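Local coordinates for hypothetical protein Atu2144 (Agrobacterium tumefaciens, PDB 2ODF) that is of unknown function but belongs to the N-formylglutamate amidohydrolase family and may therefore act as a hydrolase that cleaves amide bonds, at residues 181-186 with 249-254; 188-193 with 241-246; 76-81 with 135-140. One frame throughout, in Å; residues are numbered along the deposited sequence.

Interaction 1: 181-186 with 249-254; sequences DAMLAG and GKALSS
Ala182 and Ala251 meet with no ring or other flat side chain between them, so there are no stacked faces or edges here; the nearest thing to a flat group is the backbone carbonyl of Ala251, whose O lies 3.9 Å from Ala182 CB. The contact proper is methyl against methyl, Ala182 CB standing 3.8 Å from Ala251 CB. Both of these CB atoms point into the gap between helix 178-186 and helix 234-256, and because neither side chain extends further, the two backbones come very close: the CA atoms of Ala182 and Ala251 are only 5.1 Å apart. The second touch comes from Met183, the next residue along. With its CG anti to the carbonyl carbon (chi1 -74°), Met183 lays that methylene 3.7 Å from Ala251 CB, so the one methyl of Ala251 fits against both neighbours.

Helix 178-186 is the connection of a beta-alpha-beta crossover between the parallel strands 169-172 and 194-196, and here it lies against the C-terminal helix on the same face of the central mixed sheet. The Met183 chain is extended as far as SD and bends only at chi3 (76°), and the side chain as a whole reaches Ile171, Val222 and Ile224 of the sheet as well as Leu247 and Met248 of the C-terminal helix. Ala182 also packs on Ile255, further along that helix, while the carboxylate of Asp181 takes a salt bridge from Arg196 and a hydrogen bond with Ser177.

Interaction 2: 188-193 with 241-246; sequences EGASLT and AGFLHE
Leu192 sets one methyl squarely on the ring of Phe243: its CD1 is 3.6 Å from the ring centroid and only 10° off the ring normal, a CH-pi contact over the centre of the face. The six ring carbons are nearly equidistant from this methyl, from 3.7 Å between Leu192 CD1 and Phe243 CD2 or CE2 to 4.1 Å between Leu192 CD1 and Phe243 CD1 or CE1. The two side chains approach from opposite directions. Leu192 carries CD1 anti to its CA (chi2 167°), which reaches the methyl out to the ring and leaves CD2 turned aside. Phe243 keeps CG anti to the backbone N (chi1 176°), sending its ring out from helix 234-256 to the loop.

This CH-pi contact is the tight part. Ala190 makes the slighter touch: its CB lies at the ring edge, in plane, 3.8 Å from Phe243 CZ, and buries less surface than Leu192. Ser191, between them, is exposed and adds nothing to the contact, and Glu188 and Gly189, just before, are exposed too. The loop joins helix 178-186 to the edge strand 194-196, and has no regular structure of its own; at its end Thr193 is held by backbone hydrogen bonds to Ile169 and Glu168, and its N also bonds the carboxylate of Glu168. On the helix, the neighbouring Leu244 goes instead to Ile224 and Ile226 of the sheet, while His245 meets Phe73 edge-to-face.

Between loop and helix the attachment is entirely apolar, relying on dispersion and on the weak pull of an aromatic face for a methyl; such a contact depends on shape and gives the loop little directional polar restraint.

Interaction 3: 76-81 with 135-140; sequences TLVYQR and SEIIAE
Val78 and Ile137 supply the main apolar touch: Val78 CG2 and Ile137 CD1 are 3.6 Å apart, and the two side chains, pointing opposite ways, pass alongside each other and touch near their ends instead of meeting head-on. Ile137 has CG1 anti to the carbonyl carbon (chi1 -71°) and CD1 extended beyond it (chi2 167°), so the end of its longer branch makes the contact. Ile137 CD1 also has Thr76 CG2 near it, at a longer 4.4 Å. One isoleucine methyl from the helix thus spans two residues whose CB atoms both face it, two apart along the chain.

Polar bonding belongs to the surroundings. Thr76 turns its methyl to Ile137 while its OG1 is hydrogen-bonded to the carbonyl O of Asn20 and to Arg141 NH2, the latter just past the end of the helical segment. Backbone bonds hold the strand in place, Thr76 and Val78 pairing with Leu29, and Leu77 with Glu19 on the other flank.

Strand 77-80 therefore lies inside the mixed sheet, between antiparallel 16-19 and parallel 27-31. Helix 116-143 covers one of its faces, where Phe130 and Val134 join Ile137 in packing on Val78; Leu77 points away from that helix and packs on Ala66 and Arg67 of helix 62-73.

From the N terminus, the first loop to close is that of interaction 3, which brings the long helix 116-143 back over strand 77-80 with 53 residues between its segments. The chain then runs on through strands 149-156 and 169-172 before interaction 1 opens at 181-186, so the two are in series, their centres 24 Å apart. Interaction 2 opens just afterwards, at 188-193, and closes earlier, at 241-246, so its loop lies wholly within that of interaction 1. Both end on helix 234-256, which packs against the crossover helix and the loop after it, near the sheet edge formed by 194-196; interaction 3 joins helix 116-143 to strand 77-80, next to the other outer strand, 16-19.

Interaction 1: 181-186 with 249-254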
ATOM      1  N   ASP A 181       6.221  29.689  -8.833  1.00 19.47           N
ATOM      2  CA  ASP A 181       6.433  30.878  -9.660  1.00 19.48           C
ATOM      3  C   ASP A 181       6.591  32.118  -8.794  1.00 19.56           C
ATOM      4  O   ASP A 181       7.474  32.930  -9.036  1.00 19.65           O
ATOM      5  CB  ASP A 181       5.250  31.105 -10.617  1.00 19.71           C
ATOM      6  CG  ASP A 181       5.185  30.096 -11.764  1.00 19.54           C
ATOM      7  OD1 ASP A 181       6.180  29.386 -12.019  1.00 19.12           O
ATOM      8  OD2 ASP A 181       4.107  29.997 -12.423  1.00 19.75           O
ATOM      9  N   ALA A 182       5.707  32.275  -7.813  1.00 19.25           N
ATOM     10  CA  ALA A 182       5.749  33.394  -6.889  1.00 19.51           C
ATOM     11  C   ALA A 182       7.071  33.408  -6.105  1.00 20.04           C
ATOM     12  O   ALA A 182       7.675  34.470  -5.926  1.00 20.71           O
ATOM     13  CB  ALA A 182       4.563  33.338  -5.919  1.00 19.10           C
ATOM     14  N   MET A 183       7.511  32.247  -5.626  1.00 19.49           N
ATOM     15  CA  MET A 183       8.761  32.140  -4.860  1.00 18.61           C
ATOM     16  C   MET A 183      10.000  32.364  -5.741  1.00 19.95           C
ATOM     17  O   MET A 183      10.977  33.028  -5.326  1.00 19.94           O
ATOM     18  CB  MET A 183       8.857  30.766  -4.168  1.00 18.70           C
ATOM     19  CG  MET A 183       7.941  30.602  -2.965  1.00 18.47           C
ATOM     20  SD  MET A 183       7.950  28.993  -2.088  1.00 12.28           S
ATOM     21  CE  MET A 183       9.510  29.128  -1.155  1.00 18.33           C
ATOM     22  N   LEU A 184       9.972  31.848  -6.961  1.00 19.72           N
ATOM     23  CA  LEU A 184      11.105  32.028  -7.830  1.00 20.53           C
ATOM     24  C   LEU A 184      11.244  33.515  -8.236  1.00 21.89           C
ATOM     25  O   LEU A 184      12.347  34.033  -8.346  1.00 20.72           O
ATOM     26  CB  LEU A 184      10.984  31.116  -9.046  1.00 20.18           C
ATOM     27  CG  LEU A 184      11.316  29.672  -8.677  1.00 19.95           C
ATOM     28  CD1 LEU A 184      10.675  28.679  -9.665  1.00 17.86           C
ATOM     29  CD2 LEU A 184      12.843  29.475  -8.560  1.00 19.06           C
ATOM     30  N   ALA A 185      10.114  34.189  -8.430  1.00 22.28           N
ATOM     31  CA  ALA A 185      10.135  35.620  -8.784  1.00 23.03           C
ATOM     32  C   ALA A 185      10.618  36.428  -7.594  1.00 23.35           C
ATOM     33  O   ALA A 185      11.395  37.374  -7.730  1.00 24.10           O
ATOM     34  CB  ALA A 185       8.746  36.078  -9.246  1.00 22.98           C
ATOM     35  N   GLY A 186      10.178  36.021  -6.416  1.00 22.92           N
ATOM     36  CA  GLY A 186      10.588  36.657  -5.188  1.00 23.12           C
ATOM     37  C   GLY A 186      12.042  36.429  -4.841  1.00 22.78           C
ATOM     38  O   GLY A 186      12.616  37.177  -4.068  1.00 22.45           O
ATOM     39  N   GLY A 249       6.526  33.609   2.730  1.00 22.46           N
ATOM     40  CA  GLY A 249       5.515  34.532   3.250  1.00 23.06           C
ATOM     41  C   GLY A 249       5.163  35.648   2.268  1.00 23.72           C
ATOM     42  O   GLY A 249       3.990  35.921   2.023  1.00 23.63           O
ATOM     43  N   LYS A 250       6.184  36.285   1.698  1.00 24.31           N
ATOM     44  CA  LYS A 250       5.964  37.320   0.696  1.00 24.80           C
ATOM     45  C   LYS A 250       5.281  36.753  -0.529  1.00 24.03           C
ATOM     46  O   LYS A 250       4.376  37.392  -1.087  1.00 23.34           O
ATOM     47  CB  LYS A 250       7.279  37.995   0.303  1.00 25.26           C
ATOM     48  CG  LYS A 250       7.820  38.908   1.402  1.00 28.34           C
ATOM     49  CD  LYS A 250       8.880  39.870   0.864  1.00 30.33           C
ATOM     50  CE  LYS A 250       8.265  41.091   0.187  1.00 34.99           C
ATOM     51  NZ  LYS A 250       9.081  41.507  -0.990  1.00 38.69           N
ATOM     52  N   ALA A 251       5.690  35.540  -0.927  1.00 23.16           N
ATOM     53  CA  ALA A 251       5.131  34.873  -2.096  1.00 22.95           C
ATOM     54  C   ALA A 251       3.639  34.669  -1.923  1.00 22.24           C
ATOM     55  O   ALA A 251       2.854  34.944  -2.833  1.00 21.96           O
ATOM     56  CB  ALA A 251       5.820  33.511  -2.338  1.00 21.95           C
ATOM     57  N   LEU A 252       3.250  34.177  -0.747  1.00 22.15           N
ATOM     58  CA  LEU A 252       1.849  33.876  -0.478  1.00 22.79           C
ATOM     59  C   LEU A 252       1.024  35.154  -0.469  1.00 23.93           C
ATOM     60  O   LEU A 252      -0.117  35.176  -0.950  1.00 24.53           O
ATOM     61  CB  LEU A 252       1.692  33.124   0.842  1.00 21.38           C
ATOM     62  CG  LEU A 252       2.157  31.652   0.793  1.00 18.96           C
ATOM     63  CD1 LEU A 252       2.306  31.106   2.185  1.00 17.95           C
ATOM     64  CD2 LEU A 252       1.235  30.779  -0.033  1.00 16.83           C
ATOM     65  N   SER A 253       1.617  36.224   0.056  1.00 25.24           N
ATOM     66  CA  SER A 253       0.948  37.527   0.046  1.00 25.85           C
ATOM     67  C   SER A 253       0.743  38.073  -1.358  1.00 26.15           C
ATOM     68  O   SER A 253      -0.289  38.665  -1.634  1.00 26.15           O
ATOM     69  CB  SER A 253       1.700  38.544   0.910  1.00 25.79           C
ATOM     70  OG  SER A 253       1.641  38.167   2.268  1.00 28.23           O
ATOM     71  N   SER A 254       1.720  37.902  -2.237  1.00 27.07           N
ATOM     72  CA  SER A 254       1.551  38.336  -3.610  1.00 28.81           C
ATOM     73  C   SER A 254       0.437  37.592  -4.308  1.00 29.24           C
ATOM     74  O   SER A 254      -0.250  38.183  -5.127  1.00 28.42           O
ATOM     75  CB  SER A 254       2.817  38.138  -4.418  1.00 28.88           C
ATOM     76  OG  SER A 254       3.858  38.845  -3.795  1.00 33.99           O
TER

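Interaction 2: 188-193 with 241-246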
ATOM      1  N   GLU A 188      14.471  36.463  -7.065  1.00 23.10           N
ATOM      2  CA  GLU A 188      15.374  37.231  -7.930  1.00 22.84           C
ATOM      3  C   GLU A 188      16.139  38.213  -7.040  1.00 21.86           C
ATOM      4  O   GLU A 188      15.541  38.932  -6.262  1.00 21.59           O
ATOM      5  CB  GLU A 188      14.641  37.957  -9.059  1.00 23.79           C
ATOM      6  CG  GLU A 188      15.527  38.886  -9.939  1.00 25.37           C
ATOM      7  CD  GLU A 188      15.856  40.247  -9.281  1.00 28.28           C
ATOM      8  OE1 GLU A 188      14.963  40.872  -8.647  1.00 32.01           O
ATOM      9  OE2 GLU A 188      17.026  40.676  -9.378  1.00 24.97           O
ATOM     10  N   GLY A 189      17.463  38.164  -7.141  1.00 21.59           N
ATOM     11  CA  GLY A 189      18.357  39.052  -6.407  1.00 21.52           C
ATOM     12  C   GLY A 189      18.796  38.489  -5.067  1.00 21.07           C
ATOM     13  O   GLY A 189      19.540  39.130  -4.353  1.00 20.24           O
ATOM     14  N   ALA A 190      18.326  37.299  -4.697  1.00 20.14           N
ATOM     15  CA  ALA A 190      18.696  36.723  -3.406  1.00 19.64           C
ATOM     16  C   ALA A 190      20.165  36.318  -3.476  1.00 18.52           C
ATOM     17  O   ALA A 190      20.671  36.024  -4.553  1.00 18.91           O
ATOM     18  CB  ALA A 190      17.820  35.489  -3.119  1.00 20.08           C
ATOM     19  N   SER A 191      20.828  36.269  -2.335  1.00 19.49           N
ATOM     20  CA  SER A 191      22.229  35.823  -2.254  1.00 19.89           C
ATOM     21  C   SER A 191      22.401  34.318  -2.527  1.00 20.12           C
ATOM     22  O   SER A 191      23.472  33.888  -2.918  1.00 19.70           O
ATOM     23  CB  SER A 191      22.797  36.131  -0.887  1.00 19.51           C
ATOM     24  OG  SER A 191      22.136  35.414   0.136  1.00 19.66           O
ATOM     25  N   LEU A 192      21.346  33.531  -2.302  1.00 20.00           N
ATOM     26  CA  LEU A 192      21.378  32.102  -2.577  1.00 20.05           C
ATOM     27  C   LEU A 192      21.104  31.849  -4.041  1.00 20.05           C
ATOM     28  O   LEU A 192      20.380  32.616  -4.661  1.00 20.52           O
ATOM     29  CB  LEU A 192      20.330  31.384  -1.714  1.00 20.25           C
ATOM     30  CG  LEU A 192      20.629  31.428  -0.218  1.00 21.96           C
ATOM     31  CD1 LEU A 192      19.464  30.997   0.658  1.00 21.93           C
ATOM     32  CD2 LEU A 192      21.862  30.579   0.070  1.00 23.88           C
ATOM     33  N   THR A 193      21.692  30.785  -4.583  1.00 20.15           N
ATOM     34  CA  THR A 193      21.366  30.248  -5.898  1.00 20.03           C
ATOM     35  C   THR A 193      20.101  29.408  -5.774  1.00 20.59           C
ATOM     36  O   THR A 193      20.105  28.328  -5.157  1.00 17.65           O
ATOM     37  CB  THR A 193      22.505  29.387  -6.442  1.00 20.81           C
ATOM     38  OG1 THR A 193      23.686  30.175  -6.458  1.00 21.40           O
ATOM     39  CG2 THR A 193      22.222  28.873  -7.869  1.00 20.61           C
ATOM     40  N   ALA A 241      15.953  28.845   7.655  1.00 19.24           N
ATOM     41  CA  ALA A 241      14.520  28.898   8.002  1.00 19.16           C
ATOM     42  C   ALA A 241      13.955  30.325   7.925  1.00 19.59           C
ATOM     43  O   ALA A 241      12.816  30.531   7.495  1.00 17.77           O
ATOM     44  CB  ALA A 241      14.274  28.313   9.392  1.00 19.61           C
ATOM     45  N   GLY A 242      14.743  31.310   8.362  1.00 19.66           N
ATOM     46  CA  GLY A 242      14.336  32.712   8.228  1.00 19.42           C
ATOM     47  C   GLY A 242      14.284  33.171   6.783  1.00 19.32           C
ATOM     48  O   GLY A 242      13.343  33.863   6.388  1.00 20.75           O
ATOM     49  N   PHE A 243      15.284  32.801   5.991  1.00 19.30           N
ATOM     50  CA  PHE A 243      15.283  33.129   4.573  1.00 19.44           C
ATOM     51  C   PHE A 243      14.001  32.646   3.897  1.00 19.52           C
ATOM     52  O   PHE A 243      13.383  33.358   3.115  1.00 19.60           O
ATOM     53  CB  PHE A 243      16.486  32.509   3.862  1.00 19.83           C
ATOM     54  CG  PHE A 243      16.480  32.745   2.391  1.00 19.07           C
ATOM     55  CD1 PHE A 243      16.949  33.942   1.872  1.00 19.88           C
ATOM     56  CD2 PHE A 243      15.974  31.797   1.527  1.00 19.16           C
ATOM     57  CE1 PHE A 243      16.914  34.191   0.513  1.00 20.18           C
ATOM     58  CE2 PHE A 243      15.942  32.024   0.155  1.00 20.41           C
ATOM     59  CZ  PHE A 243      16.412  33.227  -0.355  1.00 20.10           C
ATOM     60  N   LEU A 244      13.642  31.393   4.179  1.00 19.53           N
ATOM     61  CA  LEU A 244      12.514  30.746   3.520  1.00 19.28           C
ATOM     62  C   LEU A 244      11.186  31.279   4.046  1.00 19.42           C
ATOM     63  O   LEU A 244      10.229  31.369   3.294  1.00 18.86           O
ATOM     64  CB  LEU A 244      12.583  29.230   3.718  1.00 19.08           C
ATOM     65  CG  LEU A 244      13.668  28.465   2.966  1.00 17.01           C
ATOM     66  CD1 LEU A 244      13.736  27.016   3.502  1.00 16.84           C
ATOM     67  CD2 LEU A 244      13.428  28.462   1.437  1.00 17.01           C
ATOM     68  N   HIS A 245      11.135  31.635   5.329  1.00 20.54           N
ATOM     69  CA  HIS A 245       9.957  32.267   5.897  1.00 21.04           C
ATOM     70  C   HIS A 245       9.696  33.616   5.207  1.00 21.27           C
ATOM     71  O   HIS A 245       8.566  33.919   4.841  1.00 20.28           O
ATOM     72  CB  HIS A 245      10.106  32.450   7.409  1.00 22.57           C
ATOM     73  CG  HIS A 245       8.954  33.170   8.034  1.00 22.92           C
ATOM     74  ND1 HIS A 245       7.704  32.609   8.150  1.00 28.31           N
ATOM     75  CD2 HIS A 245       8.849  34.424   8.520  1.00 28.14           C
ATOM     76  CE1 HIS A 245       6.877  33.482   8.689  1.00 27.51           C
ATOM     77  NE2 HIS A 245       7.549  34.589   8.929  1.00 30.41           N
ATOM     78  N   GLU A 246      10.753  34.393   4.997  1.00 21.92           N
ATOM     79  CA  GLU A 246      10.646  35.670   4.276  1.00 21.92           C
ATOM     80  C   GLU A 246      10.142  35.476   2.853  1.00 21.60           C
ATOM     81  O   GLU A 246       9.157  36.084   2.479  1.00 22.06           O
ATOM     82  CB  GLU A 246      11.998  36.388   4.264  1.00 23.06           C
ATOM     83  CG  GLU A 246      12.457  36.854   5.630  1.00 26.87           C
ATOM     84  CD  GLU A 246      11.993  38.273   6.000  1.00 33.43           C
ATOM     85  OE1 GLU A 246      10.989  38.770   5.421  1.00 34.24           O
ATOM     86  OE2 GLU A 246      12.658  38.884   6.882  1.00 37.37           O
TER

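Interaction 3: 76-81 with 135-140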
ATOM      1  N   THR A  76       1.331  23.297  11.313  1.00 19.09           N
ATOM      2  CA  THR A  76       1.415  21.869  11.542  1.00 18.05           C
ATOM      3  C   THR A  76       2.518  21.221  10.683  1.00 18.35           C
ATOM      4  O   THR A  76       2.742  21.582   9.512  1.00 16.79           O
ATOM      5  CB  THR A  76       0.068  21.223  11.233  1.00 18.99           C
ATOM      6  OG1 THR A  76      -0.922  21.793  12.090  1.00 16.97           O
ATOM      7  CG2 THR A  76       0.112  19.694  11.400  1.00 18.64           C
ATOM      8  N   LEU A  77       3.195  20.259  11.296  1.00 17.21           N
ATOM      9  CA  LEU A  77       4.272  19.515  10.650  1.00 17.70           C
ATOM     10  C   LEU A  77       3.979  18.039  10.805  1.00 17.26           C
ATOM     11  O   LEU A  77       3.813  17.572  11.922  1.00 18.23           O
ATOM     12  CB  LEU A  77       5.620  19.821  11.271  1.00 17.09           C
ATOM     13  CG  LEU A  77       6.827  18.946  10.931  1.00 16.92           C
ATOM     14  CD1 LEU A  77       7.103  18.932   9.436  1.00 13.09           C
ATOM     15  CD2 LEU A  77       8.036  19.454  11.716  1.00 18.14           C
ATOM     16  N   VAL A  78       3.905  17.340   9.682  1.00 17.61           N
ATOM     17  CA  VAL A  78       3.761  15.886   9.639  1.00 17.39           C
ATOM     18  C   VAL A  78       5.045  15.314   9.099  1.00 17.60           C
ATOM     19  O   VAL A  78       5.516  15.725   8.034  1.00 16.70           O
ATOM     20  CB  VAL A  78       2.613  15.431   8.746  1.00 17.36           C
ATOM     21  CG1 VAL A  78       2.471  13.884   8.798  1.00 16.13           C
ATOM     22  CG2 VAL A  78       1.326  16.114   9.157  1.00 18.73           C
ATOM     23  N   TYR A  79       5.617  14.363   9.835  1.00 17.54           N
ATOM     24  CA  TYR A  79       6.897  13.809   9.459  1.00 18.08           C
ATOM     25  C   TYR A  79       6.938  12.290   9.716  1.00 18.08           C
ATOM     26  O   TYR A  79       6.198  11.745  10.552  1.00 17.87           O
ATOM     27  CB  TYR A  79       8.046  14.559  10.119  1.00 18.16           C
ATOM     28  CG  TYR A  79       8.169  14.393  11.615  1.00 19.35           C
ATOM     29  CD1 TYR A  79       7.383  15.153  12.488  1.00 20.41           C
ATOM     30  CD2 TYR A  79       9.077  13.508  12.162  1.00 20.09           C
ATOM     31  CE1 TYR A  79       7.488  15.014  13.859  1.00 19.67           C
ATOM     32  CE2 TYR A  79       9.196  13.373  13.559  1.00 20.79           C
ATOM     33  CZ  TYR A  79       8.391  14.125  14.391  1.00 19.94           C
ATOM     34  OH  TYR A  79       8.480  13.996  15.775  1.00 20.79           O
ATOM     35  N   GLN A  80       7.788  11.639   8.942  1.00 18.42           N
ATOM     36  CA  GLN A  80       8.018  10.202   9.026  1.00 18.80           C
ATOM     37  C   GLN A  80       9.130   9.952  10.022  1.00 18.93           C
ATOM     38  O   GLN A  80      10.190  10.597   9.951  1.00 19.72           O
ATOM     39  CB  GLN A  80       8.364   9.741   7.607  1.00 19.72           C
ATOM     40  CG  GLN A  80       8.664   8.315   7.348  1.00 20.06           C
ATOM     41  CD  GLN A  80       7.720   7.293   7.989  1.00 21.01           C
ATOM     42  OE1 GLN A  80       6.602   7.019   7.506  1.00 22.06           O
ATOM     43  NE2 GLN A  80       8.212   6.662   9.013  1.00 14.65           N
ATOM     44  N   ARG A  81       8.890   9.049  10.970  1.00 18.88           N
ATOM     45  CA  ARG A  81       9.854   8.779  12.043  1.00 18.56           C
ATOM     46  C   ARG A  81      10.902   7.693  11.735  1.00 18.50           C
ATOM     47  O   ARG A  81      11.784   7.467  12.541  1.00 17.74           O
ATOM     48  CB  ARG A  81       9.094   8.473  13.342  1.00 18.49           C
ATOM     49  CG  ARG A  81       8.254   9.666  13.793  1.00 19.09           C
ATOM     50  CD  ARG A  81       7.598   9.464  15.114  1.00 19.42           C
ATOM     51  NE  ARG A  81       8.567   9.372  16.199  1.00 20.52           N
ATOM     52  CZ  ARG A  81       8.941   8.241  16.784  1.00 22.57           C
ATOM     53  NH1 ARG A  81       8.423   7.076  16.402  1.00 22.44           N
ATOM     54  NH2 ARG A  81       9.841   8.283  17.766  1.00 20.60           N
ATOM     55  N   SER A 135      -3.567  13.146   4.567  1.00 18.47           N
ATOM     56  CA  SER A 135      -4.882  13.259   4.004  1.00 19.54           C
ATOM     57  C   SER A 135      -5.986  13.603   5.034  1.00 20.07           C
ATOM     58  O   SER A 135      -6.888  14.339   4.770  1.00 19.80           O
ATOM     59  CB  SER A 135      -5.222  11.971   3.272  1.00 19.77           C
ATOM     60  OG  SER A 135      -4.473  11.859   2.114  1.00 20.86           O
ATOM     61  N   GLU A 136      -5.899  13.012   6.195  1.00 21.09           N
ATOM     62  CA  GLU A 136      -6.900  13.236   7.248  1.00 21.59           C
ATOM     63  C   GLU A 136      -6.878  14.699   7.726  1.00 20.52           C
ATOM     64  O   GLU A 136      -7.931  15.331   7.886  1.00 19.56           O
ATOM     65  CB  GLU A 136      -6.681  12.252   8.399  1.00 21.70           C
ATOM     66  CG  GLU A 136      -7.712  12.354   9.524  1.00 24.73           C
ATOM     67  CD  GLU A 136      -7.471  11.310  10.622  1.00 28.49           C
ATOM     68  OE1 GLU A 136      -6.487  10.506  10.483  1.00 39.54           O
ATOM     69  OE2 GLU A 136      -8.295  11.266  11.579  1.00 37.32           O
ATOM     70  N   ILE A 137      -5.669  15.231   7.892  1.00 20.36           N
ATOM     71  CA  ILE A 137      -5.457  16.610   8.304  1.00 20.20           C
ATOM     72  C   ILE A 137      -5.980  17.574   7.231  1.00 19.84           C
ATOM     73  O   ILE A 137      -6.687  18.546   7.531  1.00 19.33           O
ATOM     74  CB  ILE A 137      -3.960  16.866   8.620  1.00 20.14           C
ATOM     75  CG1 ILE A 137      -3.580  16.142   9.937  1.00 20.88           C
ATOM     76  CG2 ILE A 137      -3.697  18.376   8.746  1.00 21.36           C
ATOM     77  CD1 ILE A 137      -2.106  16.020  10.238  1.00 20.27           C
ATOM     78  N   ILE A 138      -5.619  17.330   5.985  1.00 19.78           N
ATOM     79  CA  ILE A 138      -6.125  18.159   4.884  1.00 20.07           C
ATOM     80  C   ILE A 138      -7.666  18.137   4.795  1.00 21.33           C
ATOM     81  O   ILE A 138      -8.287  19.208   4.656  1.00 20.91           O
ATOM     82  CB  ILE A 138      -5.488  17.799   3.565  1.00 19.36           C
ATOM     83  CG1 ILE A 138      -4.007  18.172   3.580  1.00 18.53           C
ATOM     84  CG2 ILE A 138      -6.240  18.507   2.366  1.00 19.32           C
ATOM     85  CD1 ILE A 138      -3.227  17.671   2.346  1.00 18.29           C
ATOM     86  N   ALA A 139      -8.279  16.951   4.895  1.00 21.63           N
ATOM     87  CA  ALA A 139      -9.736  16.845   4.863  1.00 23.29           C
ATOM     88  C   ALA A 139     -10.353  17.669   6.003  1.00 24.44           C
ATOM     89  O   ALA A 139     -11.324  18.384   5.821  1.00 25.17           O
ATOM     90  CB  ALA A 139     -10.166  15.392   4.967  1.00 23.65           C
ATOM     91  N   GLU A 140      -9.762  17.576   7.180  1.00 25.42           N
ATOM     92  CA  GLU A 140     -10.268  18.266   8.334  1.00 26.52           C
ATOM     93  C   GLU A 140     -10.181  19.795   8.116  1.00 26.39           C
ATOM     94  O   GLU A 140     -11.165  20.530   8.328  1.00 26.24           O
ATOM     95  CB  GLU A 140      -9.485  17.816   9.558  1.00 26.13           C
ATOM     96  CG  GLU A 140     -10.084  18.230  10.841  1.00 30.34           C
ATOM     97  CD  GLU A 140      -9.322  17.680  12.027  1.00 31.46           C
ATOM     98  OE1 GLU A 140      -8.071  17.894  12.104  1.00 36.57           O
ATOM     99  OE2 GLU A 140      -9.992  17.036  12.878  1.00 39.28           O
TER